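Local coordinates for uncharacterized protein (Streptococcus mutans, PDB 4R0J) that probably processes CRISPR RNA as an RNA-binding endonuclease of the Cas5 family, subtype I-C, in bacterial antiviral defence, at residues A[168-173]-A[196-201]; A[62-67]-A[201-206]; A[22-27]-A[34-39]; A[67-72]-A[162-167]. All blocks are in the same frame, centred on the assembly; numbering follows the deposited sequence.

Contact 1: A[168-173]-A[196-201]; sequences VTIDLG and TVMENG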
loop_
_atom_site.group_PDB
_atom_site.type_symbol
_atom_site.label_atom_id
_atom_site.label_comp_id
_atom_site.label_asym_id
_atom_site.label_seq_id
_atom_site.Cartn_x
_atom_site.Cartn_y
_atom_site.Cartn_z
ATOM N N VAL A 168 -8.248 -16.988 -10.852
ATOM C CA VAL A 168 -7.267 -17.830 -10.172
ATOM C C VAL A 168 -6.880 -17.303 -8.794
ATOM O O VAL A 168 -6.998 -16.108 -8.488
ATOM C CB VAL A 168 -5.980 -18.038 -11.017
ATOM C CG1 VAL A 168 -6.301 -18.793 -12.314
ATOM C CG2 VAL A 168 -5.292 -16.704 -11.307
ATOM N N THR A 169 -6.406 -18.218 -7.961
ATOM C CA THR A 169 -5.849 -17.856 -6.669
ATOM C C THR A 169 -4.399 -18.325 -6.641
ATOM O O THR A 169 -4.098 -19.473 -7.006
ATOM C CB THR A 169 -6.656 -18.482 -5.535
ATOM O OG1 THR A 169 -7.983 -17.948 -5.555
ATOM C CG2 THR A 169 -6.010 -18.174 -4.185
ATOM N N ILE A 170 -3.499 -17.426 -6.250
ATOM C CA ILE A 170 -2.070 -17.632 -6.407
ATOM C C ILE A 170 -1.326 -17.384 -5.110
ATOM O O ILE A 170 -1.514 -16.341 -4.468
ATOM C CB ILE A 170 -1.497 -16.670 -7.469
ATOM C CG1 ILE A 170 -2.147 -16.951 -8.831
ATOM C CG2 ILE A 170 -0.007 -16.810 -7.568
ATOM C CD1 ILE A 170 -1.597 -16.099 -9.945
ATOM N N ASP A 171 -0.484 -18.337 -4.726
ATOM C CA ASP A 171 0.415 -18.130 -3.587
ATOM C C ASP A 171 1.630 -17.326 -4.039
ATOM O O ASP A 171 2.427 -17.789 -4.854
ATOM C CB ASP A 171 0.840 -19.494 -3.034
ATOM C CG ASP A 171 1.797 -19.383 -1.859
ATOM O OD1 ASP A 171 2.022 -18.257 -1.355
ATOM O OD2 ASP A 171 2.312 -20.442 -1.426
ATOM N N LEU A 172 1.768 -16.114 -3.503
ATOM C CA LEU A 172 2.892 -15.254 -3.874
ATOM C C LEU A 172 4.082 -15.418 -2.936
ATOM O O LEU A 172 5.102 -14.738 -3.083
ATOM C CB LEU A 172 2.441 -13.795 -3.918
ATOM C CG LEU A 172 1.407 -13.512 -5.014
ATOM C CD1 LEU A 172 0.941 -12.059 -4.953
ATOM C CD2 LEU A 172 1.964 -13.864 -6.389
ATOM N N GLY A 173 3.954 -16.332 -1.983
ATOM C CA GLY A 173 5.040 -16.650 -1.074
ATOM C C GLY A 173 5.129 -15.671 0.078
ATOM O O GLY A 173 4.315 -14.756 0.197
ATOM N N THR A 196 1.517 -14.546 1.533
ATOM C CA THR A 196 0.779 -13.634 0.665
ATOM C C THR A 196 0.001 -14.413 -0.388
ATOM O O THR A 196 0.596 -15.098 -1.210
ATOM C CB THR A 196 1.738 -12.668 -0.033
ATOM O OG1 THR A 196 2.442 -11.908 0.962
ATOM C CG2 THR A 196 0.974 -11.716 -0.940
ATOM N N VAL A 197 -1.326 -14.313 -0.347
ATOM C CA VAL A 197 -2.177 -15.029 -1.312
ATOM C C VAL A 197 -2.974 -13.991 -2.105
ATOM O O VAL A 197 -3.570 -13.071 -1.537
ATOM C CB VAL A 197 -3.132 -15.996 -0.604
ATOM C CG1 VAL A 197 -4.138 -16.590 -1.590
ATOM C CG2 VAL A 197 -2.346 -17.099 0.113
HETATM N N MSE A 198 -2.969 -14.129 -3.424
HETATM C CA MSE A 198 -3.723 -13.229 -4.280
HETATM C C MSE A 198 -4.893 -14.021 -4.863
HETATM O O MSE A 198 -4.696 -14.940 -5.638
HETATM C CB MSE A 198 -2.833 -12.684 -5.398
HETATM C CG MSE A 198 -3.535 -11.727 -6.364
HETATM SE SE MSE A 198 -2.299 -10.975 -7.685
HETATM C CE MSE A 198 -1.771 -12.666 -8.552
ATOM N N GLU A 199 -6.095 -13.649 -4.444
ATOM C CA GLU A 199 -7.317 -14.343 -4.796
ATOM C C GLU A 199 -8.115 -13.490 -5.784
ATOM O O GLU A 199 -8.624 -12.412 -5.431
ATOM C CB GLU A 199 -8.140 -14.598 -3.539
ATOM C CG GLU A 199 -9.366 -15.476 -3.781
ATOM C CD GLU A 199 -10.087 -15.829 -2.492
ATOM O OE1 GLU A 199 -10.194 -14.953 -1.602
ATOM O OE2 GLU A 199 -10.529 -16.984 -2.360
ATOM N N ASN A 200 -8.198 -13.974 -7.020
ATOM C CA ASN A 200 -8.837 -13.240 -8.111
ATOM C C ASN A 200 -8.283 -11.831 -8.252
ATOM O O ASN A 200 -9.021 -10.883 -8.548
ATOM C CB ASN A 200 -10.348 -13.219 -7.919
ATOM C CG ASN A 200 -10.940 -14.601 -7.980
ATOM O OD1 ASN A 200 -10.586 -15.401 -8.856
ATOM N ND2 ASN A 200 -11.816 -14.912 -7.036
ATOM N N GLY A 201 -6.975 -11.716 -8.045
ATOM C CA GLY A 201 -6.259 -10.456 -8.159
ATOM C C GLY A 201 -6.208 -9.617 -6.896
ATOM O O GLY A 201 -5.536 -8.576 -6.875
HETATM O O HOH W 1 -5.182 -13.991 -8.248
HETATM O O HOH W 2 2.403 -17.675 1.316
#
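A fully extended start (chi1 180°) followed by a bend at the selenium (chi3 62°) carries the methyl CE of selenomethionine Met198 alongside Ile170, whose CD1 lies 3.7 Å from that CE. Leu172 slants across the same face and sets its CD1 3.9 Å from CB of Met198; beyond the pair of strands, Ile203 and Tyr165 also pack on Met198. The other face carries Thr169, Asp171, Val197 and Glu199. There Thr169 divides its two branches, with OG1 3.3 Å from CG of Glu199 and CG2 3.6 Å from CG1 of Val197. Ile170 and Met198 form the antiparallel hydrogen-bonded pair: N of each meets O of the other at 2.8 Å. Leu172 N bonds Thr196 O in the same ladder, and Asn200 N closes it on Val168 O, while Asn200 OD1 accepts from Gly167 N. Where the ladder frays, OD1 of Asp171 takes the N-H of Gly173 at 2.8 Å from above the carboxylate plane, an Asx turn. With local axes 4.7 Å apart at 160°, the segments form part of an antiparallel beta hairpin, strands 169-179 and 191-199, at one border of the large sheet of this Cas5-family chain.

Contact 2: A[62-67]-A[201-206]; sequences TEVKVV and GAIKFK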
loop_
_atom_site.group_PDB
_atom_site.type_symbol
_atom_site.label_atom_id
_atom_site.label_comp_id
_atom_site.label_asym_id
_atom_site.label_seq_id
_atom_site.Cartn_x
_atom_site.Cartn_y
_atom_site.Cartn_z
ATOM N N THR A 62 -6.367 -2.014 3.730
ATOM C CA THR A 62 -6.996 -3.318 3.960
ATOM C C THR A 62 -6.947 -4.293 2.778
ATOM O O THR A 62 -6.952 -5.507 2.996
ATOM C CB THR A 62 -8.450 -3.183 4.469
ATOM O OG1 THR A 62 -9.256 -2.539 3.475
ATOM C CG2 THR A 62 -8.486 -2.368 5.763
ATOM N N GLU A 63 -6.932 -3.783 1.547
ATOM C CA GLU A 63 -6.918 -4.663 0.360
ATOM C C GLU A 63 -6.315 -3.948 -0.844
ATOM O O GLU A 63 -6.441 -2.730 -0.980
ATOM C CB GLU A 63 -8.336 -5.151 0.015
ATOM C CG GLU A 63 -8.402 -6.326 -0.977
ATOM C CD GLU A 63 -9.827 -6.779 -1.268
ATOM O OE1 GLU A 63 -10.651 -5.943 -1.696
ATOM O OE2 GLU A 63 -10.124 -7.977 -1.067
ATOM N N VAL A 64 -5.649 -4.699 -1.713
ATOM C CA VAL A 64 -5.197 -4.150 -2.981
ATOM C C VAL A 64 -5.602 -5.105 -4.102
ATOM O O VAL A 64 -5.614 -6.323 -3.915
ATOM C CB VAL A 64 -3.663 -3.893 -3.019
ATOM C CG1 VAL A 64 -2.867 -5.193 -2.851
ATOM C CG2 VAL A 64 -3.267 -3.195 -4.318
ATOM N N LYS A 65 -5.992 -4.546 -5.243
ATOM C CA LYS A 65 -6.247 -5.378 -6.421
ATOM C C LYS A 65 -5.146 -5.110 -7.444
ATOM O O LYS A 65 -4.820 -3.948 -7.747
ATOM C CB LYS A 65 -7.638 -5.114 -7.000
ATOM C CG LYS A 65 -8.760 -5.515 -6.052
ATOM C CD LYS A 65 -10.123 -5.445 -6.715
ATOM C CE LYS A 65 -11.225 -5.843 -5.746
ATOM N NZ LYS A 65 -12.575 -5.667 -6.348
ATOM N N VAL A 66 -4.538 -6.193 -7.927
ATOM C CA VAL A 66 -3.488 -6.139 -8.938
ATOM C C VAL A 66 -4.184 -6.276 -10.283
ATOM O O VAL A 66 -4.732 -7.335 -10.603
ATOM C CB VAL A 66 -2.522 -7.295 -8.744
ATOM C CG1 VAL A 66 -1.445 -7.316 -9.832
ATOM C CG2 VAL A 66 -1.906 -7.226 -7.339
ATOM N N VAL A 67 -4.210 -5.194 -11.051
ATOM C CA VAL A 67 -5.032 -5.177 -12.265
ATOM C C VAL A 67 -4.351 -5.802 -13.474
ATOM O O VAL A 67 -4.979 -6.514 -14.280
ATOM C CB VAL A 67 -5.436 -3.742 -12.606
ATOM C CG1 VAL A 67 -6.175 -3.698 -13.943
ATOM C CG2 VAL A 67 -6.301 -3.161 -11.477
ATOM N N GLY A 201 -6.975 -11.716 -8.045
ATOM C CA GLY A 201 -6.259 -10.456 -8.159
ATOM C C GLY A 201 -6.208 -9.617 -6.896
ATOM O O GLY A 201 -5.536 -8.576 -6.875
ATOM N N ALA A 202 -6.921 -10.045 -5.855
ATOM C CA ALA A 202 -7.015 -9.267 -4.623
ATOM C C ALA A 202 -6.126 -9.821 -3.515
ATOM O O ALA A 202 -6.111 -11.031 -3.263
ATOM C CB ALA A 202 -8.459 -9.206 -4.152
ATOM N N ILE A 203 -5.406 -8.924 -2.845
ATOM C CA ILE A 203 -4.596 -9.299 -1.698
ATOM C C ILE A 203 -5.092 -8.519 -0.489
ATOM O O ILE A 203 -5.188 -7.288 -0.535
ATOM C CB ILE A 203 -3.112 -8.955 -1.938
ATOM C CG1 ILE A 203 -2.580 -9.720 -3.147
ATOM C CG2 ILE A 203 -2.267 -9.257 -0.687
ATOM C CD1 ILE A 203 -1.206 -9.226 -3.605
ATOM N N LYS A 204 -5.411 -9.239 0.583
ATOM C CA LYS A 204 -5.805 -8.624 1.839
ATOM C C LYS A 204 -4.589 -8.538 2.745
ATOM O O LYS A 204 -3.664 -9.349 2.640
ATOM C CB LYS A 204 -6.897 -9.447 2.522
ATOM C CG LYS A 204 -8.161 -9.624 1.704
ATOM C CD LYS A 204 -9.182 -10.421 2.497
ATOM C CE LYS A 204 -10.438 -10.672 1.681
ATOM N NZ LYS A 204 -11.074 -9.386 1.286
ATOM N N PHE A 205 -4.572 -7.541 3.620
ATOM C CA PHE A 205 -3.443 -7.361 4.512
ATOM C C PHE A 205 -3.862 -7.541 5.953
ATOM O O PHE A 205 -4.765 -6.856 6.430
ATOM C CB PHE A 205 -2.773 -5.992 4.293
ATOM C CG PHE A 205 -2.139 -5.862 2.948
ATOM C CD1 PHE A 205 -0.867 -6.352 2.720
ATOM C CD2 PHE A 205 -2.845 -5.316 1.887
ATOM C CE1 PHE A 205 -0.289 -6.270 1.473
ATOM C CE2 PHE A 205 -2.274 -5.228 0.630
ATOM C CZ PHE A 205 -0.996 -5.713 0.414
ATOM N N LYS A 206 -3.211 -8.481 6.631
ATOM C CA LYS A 206 -3.529 -8.789 8.017
ATOM C C LYS A 206 -2.790 -7.832 8.942
ATOM O O LYS A 206 -1.804 -7.215 8.544
ATOM C CB LYS A 206 -3.163 -10.241 8.344
ATOM C CG LYS A 206 -1.666 -10.536 8.319
ATOM C CD LYS A 206 -1.372 -11.925 7.742
ATOM C CE LYS A 206 -1.934 -13.039 8.606
ATOM N NZ LYS A 206 -1.707 -14.392 8.005
#
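Backbone hydrogen bonds make the frame between Val64 and Ile203, the antiparallel hydrogen-bonded pair: Val64 N reaches Ile203 O at 2.9 Å and Ile203 N reaches Val64 O at 2.8 Å. Val66 N bonds Gly201 O at 2.8 Å. At the other end Phe205 N meets Thr62 O at a longer 3.2 Å, with the donor 49° above the carbonyl plane; here Thr62 and Glu63 both face Lys102 in a classic beta bulge. The ionic contact lies on the face of Glu63, Lys65, Ala202 and Lys204. The final torsion of Lys204 bends (chi4 -60°) and brings NZ to 2.9 Å from OE2 of Glu63, a salt bridge in which NZ meets OE2 from above the carboxylate plane; OE1 of Glu63 bonds Tyr158 OH, and Lys65 NZ bonds Tyr158 O. Apolar packing fills the reverse face. Val64 CG1, placed between its own backbone N and carbonyl carbon (chi1 62°), touches the ring edge of Phe205 at CE2, 3.5 Å away, and lies 3.9 Å from CB of Ile203. The chemistry is thus two-sided: the Glu63-Lys204 charge pair occupies one surface of these neighbouring strands, while Val64 and Phe205 on the other meet Leu44 of helix 41-51.

Contact 3: A[22-27]-A[34-39]; sequences FTNPAT and SSYSVP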
loop_
_atom_site.group_PDB
_atom_site.type_symbol
_atom_site.label_atom_id
_atom_site.label_comp_id
_atom_site.label_asym_id
_atom_site.label_seq_id
_atom_site.Cartn_x
_atom_site.Cartn_y
_atom_site.Cartn_z
ATOM N N PHE A 22 9.493 -2.952 -5.598
ATOM C CA PHE A 22 9.024 -3.234 -4.243
ATOM C C PHE A 22 9.979 -4.252 -3.651
ATOM O O PHE A 22 10.180 -5.327 -4.212
ATOM C CB PHE A 22 7.593 -3.772 -4.260
ATOM C CG PHE A 22 6.603 -2.828 -4.887
ATOM C CD1 PHE A 22 6.499 -1.513 -4.442
ATOM C CD2 PHE A 22 5.794 -3.250 -5.932
ATOM C CE1 PHE A 22 5.591 -0.631 -5.015
ATOM C CE2 PHE A 22 4.888 -2.381 -6.520
ATOM C CZ PHE A 22 4.782 -1.067 -6.057
ATOM N N THR A 23 10.610 -3.898 -2.538
ATOM C CA THR A 23 11.708 -4.717 -2.054
ATOM C C THR A 23 11.500 -5.269 -0.660
ATOM O O THR A 23 10.597 -4.863 0.060
ATOM C CB THR A 23 13.053 -3.975 -2.099
ATOM O OG1 THR A 23 12.969 -2.760 -1.334
ATOM C CG2 THR A 23 13.432 -3.652 -3.541
ATOM N N ASN A 24 12.337 -6.238 -0.322
ATOM C CA ASN A 24 12.483 -6.721 1.030
ATOM C C ASN A 24 13.616 -5.938 1.686
ATOM O O ASN A 24 14.795 -6.172 1.411
ATOM C CB ASN A 24 12.834 -8.201 1.010
ATOM C CG ASN A 24 13.012 -8.762 2.384
ATOM O OD1 ASN A 24 12.806 -8.064 3.379
ATOM N ND2 ASN A 24 13.366 -10.033 2.459
ATOM N N PRO A 25 13.259 -4.994 2.557
ATOM C CA PRO A 25 14.256 -4.138 3.205
ATOM C C PRO A 25 14.899 -4.817 4.408
ATOM O O PRO A 25 15.804 -4.252 5.016
ATOM C CB PRO A 25 13.428 -2.941 3.661
ATOM C CG PRO A 25 12.076 -3.522 3.961
ATOM C CD PRO A 25 11.883 -4.673 2.973
ATOM N N ALA A 26 14.426 -6.013 4.749
ATOM C CA ALA A 26 14.990 -6.768 5.865
ATOM C C ALA A 26 15.746 -7.987 5.363
ATOM O O ALA A 26 15.862 -8.989 6.065
ATOM C CB ALA A 26 13.888 -7.194 6.815
ATOM N N THR A 27 16.263 -7.894 4.144
ATOM C CA THR A 27 16.917 -9.026 3.501
ATOM C C THR A 27 18.257 -9.345 4.152
ATOM O O THR A 27 18.646 -8.714 5.134
ATOM C CB THR A 27 17.131 -8.761 2.002
ATOM O OG1 THR A 27 17.649 -9.941 1.377
ATOM C CG2 THR A 27 18.103 -7.607 1.802
ATOM N N SER A 34 15.983 -6.743 -6.486
ATOM C CA SER A 34 14.929 -7.259 -7.361
ATOM C C SER A 34 13.536 -7.162 -6.736
ATOM O O SER A 34 13.312 -7.537 -5.579
ATOM C CB SER A 34 15.231 -8.698 -7.794
ATOM O OG SER A 34 16.393 -8.747 -8.606
ATOM N N SER A 35 12.598 -6.649 -7.519
ATOM C CA SER A 35 11.266 -6.381 -7.018
ATOM C C SER A 35 10.491 -7.662 -6.696
ATOM O O SER A 35 10.574 -8.648 -7.441
ATOM C CB SER A 35 10.491 -5.551 -8.053
ATOM O OG SER A 35 9.237 -5.150 -7.547
ATOM N N TYR A 36 9.758 -7.644 -5.579
ATOM C CA TYR A 36 8.648 -8.561 -5.376
ATOM C C TYR A 36 7.714 -8.366 -6.568
ATOM O O TYR A 36 7.766 -7.338 -7.246
ATOM C CB TYR A 36 7.869 -8.195 -4.109
ATOM C CG TYR A 36 8.464 -8.624 -2.770
ATOM C CD1 TYR A 36 8.609 -9.964 -2.445
ATOM C CD2 TYR A 36 8.785 -7.675 -1.797
ATOM C CE1 TYR A 36 9.122 -10.362 -1.205
ATOM C CE2 TYR A 36 9.308 -8.061 -0.553
ATOM C CZ TYR A 36 9.459 -9.390 -0.260
ATOM O OH TYR A 36 9.952 -9.775 0.971
ATOM N N SER A 37 6.823 -9.321 -6.796
ATOM C CA SER A 37 5.909 -9.248 -7.933
ATOM C C SER A 37 4.714 -8.309 -7.746
ATOM O O SER A 37 4.045 -7.964 -8.721
ATOM C CB SER A 37 5.393 -10.647 -8.259
ATOM O OG SER A 37 6.449 -11.449 -8.752
ATOM N N VAL A 38 4.442 -7.928 -6.497
ATOM C CA VAL A 38 3.310 -7.073 -6.120
ATOM C C VAL A 38 3.760 -6.192 -4.953
ATOM O O VAL A 38 4.785 -6.479 -4.329
ATOM C CB VAL A 38 2.095 -7.905 -5.662
ATOM C CG1 VAL A 38 1.563 -8.798 -6.811
ATOM C CG2 VAL A 38 2.466 -8.735 -4.446
ATOM N N PRO A 39 2.998 -5.124 -4.644
ATOM C CA PRO A 39 3.406 -4.249 -3.532
ATOM C C PRO A 39 3.316 -4.965 -2.190
ATOM O O PRO A 39 2.446 -5.803 -1.961
ATOM C CB PRO A 39 2.360 -3.131 -3.538
ATOM C CG PRO A 39 1.578 -3.279 -4.802
ATOM C CD PRO A 39 1.747 -4.685 -5.287
HETATM O O HOH W 3 13.894 -7.473 -2.451
#
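Phe22 and Ser35 bring their CA atoms within 4.8 Å where the two irregular segments run past each other, and Tyr36 N donates to Phe22 O at 2.7 Å, although neither segment is a regular strand. Beside this bond the hydroxyl of Ser35 does double duty. A chi1 of -174° swings OG away from the backbone N of Ser35, to where it accepts the N-H of Phe22 at 2.9 Å in a nearly straight line and donates to Tyr36 O at 2.7 Å, in the carbonyl plane on a lone pair. The Phe22 ring receives Pro39 over one face: CA of Pro39 stands 3.8 Å from the ring centroid and 21° off the normal, a CH-pi contact, and the pyrrolidine lies over the same face, displaced toward the rim. Ala43 and Leu94 also pack on Phe22. At the edge of the Tyr36 ring, near its plane, Thr23 O lies 3.5 Å from CE2. The OH of Tyr36 is 3.3 Å from CB of Asn24 and hydrogen-bonds Phe176 N on strand 169-179. Asn24 OD1 accepts from Ala26 N at 3.0 Å in an Asx turn, inside a type I turn from Asn24 to Thr27. The chemistry implies a mixed join: one backbone bond and one serine-mediated bond link the two loop segments, while between them the Phe22 ring meets Pro39 and the Tyr36 ring meets the backbone of Thr23 and the side chain of Asn24.

Contact 4: A[67-72]-A[162-167]; sequences VNQIQT and PSYYNG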
loop_
_atom_site.group_PDB
_atom_site.type_symbol
_atom_site.label_atom_id
_atom_site.label_comp_id
_atom_site.label_asym_id
_atom_site.label_seq_id
_atom_site.Cartn_x
_atom_site.Cartn_y
_atom_site.Cartn_z
ATOM N N VAL A 67 -4.210 -5.194 -11.051
ATOM C CA VAL A 67 -5.032 -5.177 -12.265
ATOM C C VAL A 67 -4.351 -5.802 -13.474
ATOM O O VAL A 67 -4.979 -6.514 -14.280
ATOM C CB VAL A 67 -5.436 -3.742 -12.606
ATOM C CG1 VAL A 67 -6.175 -3.698 -13.943
ATOM C CG2 VAL A 67 -6.301 -3.161 -11.477
ATOM N N ASN A 68 -3.064 -5.520 -13.616
ATOM C CA ASN A 68 -2.304 -5.956 -14.790
ATOM C C ASN A 68 -1.464 -7.192 -14.552
ATOM O O ASN A 68 -1.005 -7.425 -13.437
ATOM C CB ASN A 68 -1.372 -4.841 -15.263
ATOM C CG ASN A 68 -2.123 -3.630 -15.773
ATOM O OD1 ASN A 68 -3.324 -3.695 -16.024
ATOM N ND2 ASN A 68 -1.422 -2.514 -15.920
ATOM N N GLN A 69 -1.242 -7.949 -15.626
ATOM C CA GLN A 69 -0.317 -9.072 -15.610
ATOM C C GLN A 69 1.016 -8.593 -15.041
ATOM O O GLN A 69 1.514 -7.538 -15.423
ATOM C CB GLN A 69 -0.095 -9.604 -17.021
ATOM C CG GLN A 69 0.972 -10.681 -17.066
ATOM C CD GLN A 69 1.313 -11.105 -18.474
ATOM O OE1 GLN A 69 1.301 -10.296 -19.400
ATOM N NE2 GLN A 69 1.619 -12.382 -18.642
ATOM N N ILE A 70 1.569 -9.374 -14.121
ATOM C CA ILE A 70 2.874 -9.099 -13.545
ATOM C C ILE A 70 3.939 -9.276 -14.628
ATOM O O ILE A 70 4.033 -10.333 -15.260
ATOM C CB ILE A 70 3.151 -10.064 -12.379
ATOM C CG1 ILE A 70 2.180 -9.784 -11.223
ATOM C CG2 ILE A 70 4.601 -9.973 -11.928
ATOM C CD1 ILE A 70 2.110 -10.899 -10.203
ATOM N N GLN A 71 4.709 -8.216 -14.859
ATOM C CA GLN A 71 5.797 -8.250 -15.819
ATOM C C GLN A 71 6.981 -7.583 -15.153
ATOM O O GLN A 71 6.812 -6.620 -14.410
ATOM C CB GLN A 71 5.445 -7.425 -17.047
ATOM C CG GLN A 71 4.302 -7.946 -17.879
ATOM C CD GLN A 71 4.128 -7.126 -19.136
ATOM O OE1 GLN A 71 3.585 -6.023 -19.103
ATOM N NE2 GLN A 71 4.619 -7.650 -20.253
ATOM N N THR A 72 8.180 -8.077 -15.431
ATOM C CA THR A 72 9.370 -7.401 -14.927
ATOM C C THR A 72 10.315 -7.136 -16.078
ATOM O O THR A 72 10.136 -7.649 -17.187
ATOM C CB THR A 72 10.084 -8.205 -13.815
ATOM O OG1 THR A 72 10.242 -9.570 -14.229
ATOM C CG2 THR A 72 9.255 -8.172 -12.528
ATOM N N PRO A 162 -11.816 -4.924 -14.238
ATOM C CA PRO A 162 -11.359 -6.307 -14.422
ATOM C C PRO A 162 -9.882 -6.472 -14.117
ATOM O O PRO A 162 -9.072 -5.660 -14.563
ATOM C CB PRO A 162 -11.579 -6.556 -15.917
ATOM C CG PRO A 162 -12.467 -5.458 -16.389
ATOM C CD PRO A 162 -12.176 -4.291 -15.516
ATOM N N SER A 163 -9.544 -7.520 -13.371
ATOM C CA SER A 163 -8.156 -7.909 -13.159
ATOM C C SER A 163 -7.729 -9.093 -14.041
ATOM O O SER A 163 -8.485 -10.060 -14.241
ATOM C CB SER A 163 -7.916 -8.258 -11.688
ATOM O OG SER A 163 -6.693 -8.953 -11.543
ATOM N N TYR A 164 -6.508 -9.003 -14.557
ATOM C CA TYR A 164 -5.890 -10.093 -15.300
ATOM C C TYR A 164 -5.879 -11.391 -14.482
ATOM O O TYR A 164 -5.886 -12.498 -15.050
ATOM C CB TYR A 164 -4.461 -9.695 -15.687
ATOM C CG TYR A 164 -3.696 -10.773 -16.429
ATOM C CD1 TYR A 164 -3.771 -10.879 -17.806
ATOM C CD2 TYR A 164 -2.890 -11.682 -15.738
ATOM C CE1 TYR A 164 -3.066 -11.864 -18.497
ATOM C CE2 TYR A 164 -2.189 -12.676 -16.413
ATOM C CZ TYR A 164 -2.285 -12.767 -17.788
ATOM O OH TYR A 164 -1.580 -13.745 -18.464
ATOM N N TYR A 165 -5.897 -11.258 -13.158
ATOM C CA TYR A 165 -5.811 -12.425 -12.266
ATOM C C TYR A 165 -7.165 -12.904 -11.736
ATOM O O TYR A 165 -7.241 -13.844 -10.932
ATOM C CB TYR A 165 -4.795 -12.153 -11.133
ATOM C CG TYR A 165 -3.389 -12.062 -11.691
ATOM C CD1 TYR A 165 -2.734 -13.197 -12.142
ATOM C CD2 TYR A 165 -2.734 -10.835 -11.807
ATOM C CE1 TYR A 165 -1.461 -13.128 -12.684
ATOM C CE2 TYR A 165 -1.453 -10.749 -12.350
ATOM C CZ TYR A 165 -0.824 -11.898 -12.778
ATOM O OH TYR A 165 0.432 -11.850 -13.328
ATOM N N ASN A 166 -8.240 -12.305 -12.230
ATOM C CA ASN A 166 -9.561 -12.810 -11.893
ATOM C C ASN A 166 -9.661 -14.243 -12.421
ATOM O O ASN A 166 -9.291 -14.507 -13.562
ATOM C CB ASN A 166 -10.653 -11.944 -12.525
ATOM C CG ASN A 166 -12.034 -12.270 -11.990
ATOM O OD1 ASN A 166 -12.169 -12.852 -10.910
ATOM N ND2 ASN A 166 -13.074 -11.907 -12.749
ATOM N N GLY A 167 -10.146 -15.166 -11.591
ATOM C CA GLY A 167 -10.330 -16.551 -12.014
ATOM C C GLY A 167 -9.365 -17.516 -11.340
ATOM O O GLY A 167 -9.623 -18.727 -11.261
#
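A tyrosine hydroxyl stands in for a backbone acceptor here: the N-H of Ile70 points at OH of Tyr165, 2.8 Å away and 169° at the hydrogen, arriving in the plane of the ring at its edge. The tyrosine belongs to a type I beta turn, Ser163 to Asn166, that also contains an ST turn, since Ser163 OG accepts from Tyr165 N at 2.9 Å. The same OG bonds Val66 O, which ties the turn to the end of strand 57-66. Directly after that strand, Val67 O takes the N-H of Tyr164 at 2.9 Å in an almost straight line. Tyr164 and Gln69 then lie side by side. The glutamine chain is extended and runs along the ring: its CB sits 3.6 Å from the ring centroid and only 7° off the normal, a CH-pi contact, and its amide stacks at a tilt of 30° to the ring plane. The two tyrosines also meet, with CD2 of Tyr164 3.5 Å above the centre of the Tyr165 ring. A sulfate ion, probably from the crystallisation liquor, lies about 4 Å from the Tyr165 side chain. The contact is a surface one, joining the loop between strands 57-66 and 72-75 to the loop that leads into strand 169-179. Ile70 crosses Tyr165 at about a right angle, with CB 3.4 Å from the phenolic OH and CG1 3.9 Å from CE2.

Overall arrangement
From the N terminus, contact 3 closes first, a short loop between strand 19-20 and helix 41-51 whose residues 28-33 are not modelled. Contact 2 opens next and closes last, pairing strands 57-66 and 202-215 inside the large sheet across 133 intervening residues. Within that span contact 4 runs first, from the end of strand 57-66 to the loop before strand 169-179; contact 1 follows in series as the hairpin at the sheet border. None of the four cross. Contact 2 shares Val67 with contact 4 and Gly201 with contact 1. Val38 of contact 3 packs on Leu172, Ile203, Val66 and Ile70, so that its side chain touches all three other contacts.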